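Local structure of beta-hexosaminidase Amuc_2018 (Akkermansia muciniphila, 6JEB) at residues Lys387-Gly390 and His391-Gly394. The protein hydrolyses terminal non-reducing N-acetylglucosamine and N-acetylgalactosamine units from beta-N-acetylhexosaminides, including chitobiose and unbranched N-glycans. Residues are numbered along the deposited sequence; the frame is centred on the assembly and turned at random.
Sequences KEAG and HIRG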
ATOM      1  N   LYS A 387     -20.416 -14.589   5.320  1.00 42.36           N
ATOM      2  CA  LYS A 387     -20.602 -14.630   6.766  1.00 46.77           C
ATOM      3  C   LYS A 387     -19.288 -14.853   7.506  1.00 45.75           C
ATOM      4  O   LYS A 387     -19.159 -14.430   8.660  1.00 48.71           O
ATOM      5  CB  LYS A 387     -21.644 -15.682   7.161  1.00 54.17           C
ATOM      6  CG  LYS A 387     -22.074 -15.591   8.621  1.00 61.77           C
ATOM      7  CD  LYS A 387     -22.478 -14.162   8.975  1.00 66.75           C
ATOM      8  CE  LYS A 387     -21.858 -13.703  10.288  1.00 69.14           C
ATOM      9  NZ  LYS A 387     -21.886 -12.217  10.415  1.00 70.80           N
ATOM     10  N   GLU A 388     -18.300 -15.475   6.862  1.00 40.03           N
ATOM     11  CA  GLU A 388     -17.005 -15.695   7.490  1.00 36.48           C
ATOM     12  C   GLU A 388     -15.960 -14.656   7.109  1.00 31.80           C
ATOM     13  O   GLU A 388     -14.974 -14.502   7.839  1.00 31.05           O
ATOM     14  CB  GLU A 388     -16.466 -17.084   7.132  1.00 38.33           C
ATOM     15  CG  GLU A 388     -17.320 -18.233   7.658  1.00 43.39           C
ATOM     16  CD  GLU A 388     -16.814 -19.586   7.198  1.00 49.13           C
ATOM     17  OE1 GLU A 388     -15.606 -19.703   6.897  1.00 51.46           O
ATOM     18  OE2 GLU A 388     -17.626 -20.532   7.128  1.00 52.93           O
ATOM     19  N   ALA A 389     -16.146 -13.938   6.000  1.00 29.79           N
ATOM     20  CA  ALA A 389     -15.094 -13.075   5.474  1.00 27.64           C
ATOM     21  C   ALA A 389     -15.571 -11.673   5.108  1.00 25.95           C
ATOM     22  O   ALA A 389     -14.831 -10.935   4.440  1.00 27.01           O
ATOM     23  CB  ALA A 389     -14.403 -13.738   4.277  1.00 28.75           C
ATOM     24  N   GLY A 390     -16.766 -11.273   5.538  1.00 25.86           N
ATOM     25  CA  GLY A 390     -17.285  -9.968   5.163  1.00 25.24           C
ATOM     26  C   GLY A 390     -16.574  -8.800   5.808  1.00 23.20           C
ATOM     27  O   GLY A 390     -16.762  -7.661   5.365  1.00 24.77           O
ATOM     28  N   HIS A 391     -15.776  -9.053   6.839  1.00 22.20           N
ATOM     29  CA  HIS A 391     -14.975  -8.026   7.484  1.00 20.02           C
ATOM     30  C   HIS A 391     -13.678  -7.741   6.736  1.00 19.12           C
ATOM     31  O   HIS A 391     -12.903  -6.881   7.172  1.00 18.74           O
ATOM     32  CB  HIS A 391     -14.673  -8.438   8.929  1.00 20.99           C
ATOM     33  CG  HIS A 391     -13.867  -9.694   9.033  1.00 22.07           C
ATOM     34  ND1 HIS A 391     -14.308 -10.902   8.536  1.00 24.13           N
ATOM     35  CD2 HIS A 391     -12.645  -9.928   9.568  1.00 21.77           C
ATOM     36  CE1 HIS A 391     -13.392 -11.826   8.761  1.00 23.95           C
ATOM     37  NE2 HIS A 391     -12.371 -11.260   9.381  1.00 22.52           N
ATOM     38  N   ILE A 392     -13.426  -8.432   5.629  1.00 17.49           N
ATOM     39  CA  ILE A 392     -12.277  -8.131   4.779  1.00 16.25           C
ATOM     40  C   ILE A 392     -12.618  -6.911   3.933  1.00 16.65           C
ATOM     41  O   ILE A 392     -13.604  -6.915   3.185  1.00 18.69           O
ATOM     42  CB  ILE A 392     -11.902  -9.329   3.897  1.00 15.57           C
ATOM     43  CG1 ILE A 392     -11.461 -10.509   4.763  1.00 17.13           C
ATOM     44  CG2 ILE A 392     -10.806  -8.941   2.899  1.00 17.98           C
ATOM     45  CD1 ILE A 392     -11.269 -11.804   3.987  1.00 19.43           C
ATOM     46  N   ARG A 393     -11.804  -5.863   4.057  1.00 16.02           N
ATOM     47  CA  ARG A 393     -12.037  -4.610   3.355  1.00 15.91           C
ATOM     48  C   ARG A 393     -11.379  -4.563   1.986  1.00 13.94           C
ATOM     49  O   ARG A 393     -11.765  -3.722   1.164  1.00 15.09           O
ATOM     50  CB  ARG A 393     -11.523  -3.429   4.185  1.00 17.91           C
ATOM     51  CG  ARG A 393     -12.171  -3.309   5.560  1.00 20.52           C
ATOM     52  CD  ARG A 393     -11.551  -2.171   6.358  1.00 25.41           C
ATOM     53  NE  ARG A 393     -11.753  -0.871   5.722  1.00 27.03           N
ATOM     54  CZ  ARG A 393     -11.273   0.274   6.196  1.00 28.24           C
ATOM     55  NH1 ARG A 393     -10.562   0.283   7.317  1.00 27.12           N
ATOM     56  NH2 ARG A 393     -11.504   1.414   5.554  1.00 30.74           N
ATOM     57  N   GLY A 394     -10.404  -5.422   1.720  1.00 14.34           N
ATOM     58  CA  GLY A 394      -9.783  -5.425   0.412  1.00 13.73           C
ATOM     59  C   GLY A 394      -8.363  -5.974   0.465  1.00 13.06           C
ATOM     60  O   GLY A 394      -8.038  -6.822   1.295  1.00 14.62           O
TER
HETATM   61  O   HOH W   1     -17.193 -11.568   9.014  1.00 43.10           O
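Glu-388 meets the ring of His-391 through its backbone: the carbonyl O of Glu-388 sits in the imidazole plane, at the edge, 3.2 Å from His-391 CE1, close enough for a polarised C-H to face the oxygen. This placement follows from chi1 of His-391 (62°), which sets CG between the backbone N and the carbonyl carbon and turns the ring back toward the preceding backbone, edge first to Glu-388 O. A water 3.0 Å from His-391 ND1 makes only a weak, long bond to the carbonyl O of Lys-387, which also accepts from Lys-337 NZ. The Glu-388 carboxylate takes no part across the turn; its OE1 forms a salt bridge with Lys-384 NZ.

Ala-389 opens a type I beta turn closed by Ile-392 N donating to Ala-389 O at 3.1 Å. The N-H points nearly straight at its acceptor (162°), yet the donor stands above the carbonyl plane, 52° out of it, rather than on a lone pair. Beside this bond, Ala-389 CB touches Ile-392 CD1 at 3.7 Å. CG1 lies next to the backbone N of Ile-392, and the extended chain beyond it carries CD1 to the alanine methyl. Gly-390 and His-391 form the two central corners of the turn.

The turn leads from helix 386-389 into strand 392-399, the eighth strand of the family 20 TIM barrel, beside strand 342-345. His-391 NE2 bonds to Ile-333 O and Thr-336 OG1 of helix 329-339. The carbonyl of Ile-333 needs a donor, so NE2 probably carries a proton; the turn is thus joined through the imidazole to the neighbouring helix as well as closed by its own backbone bond.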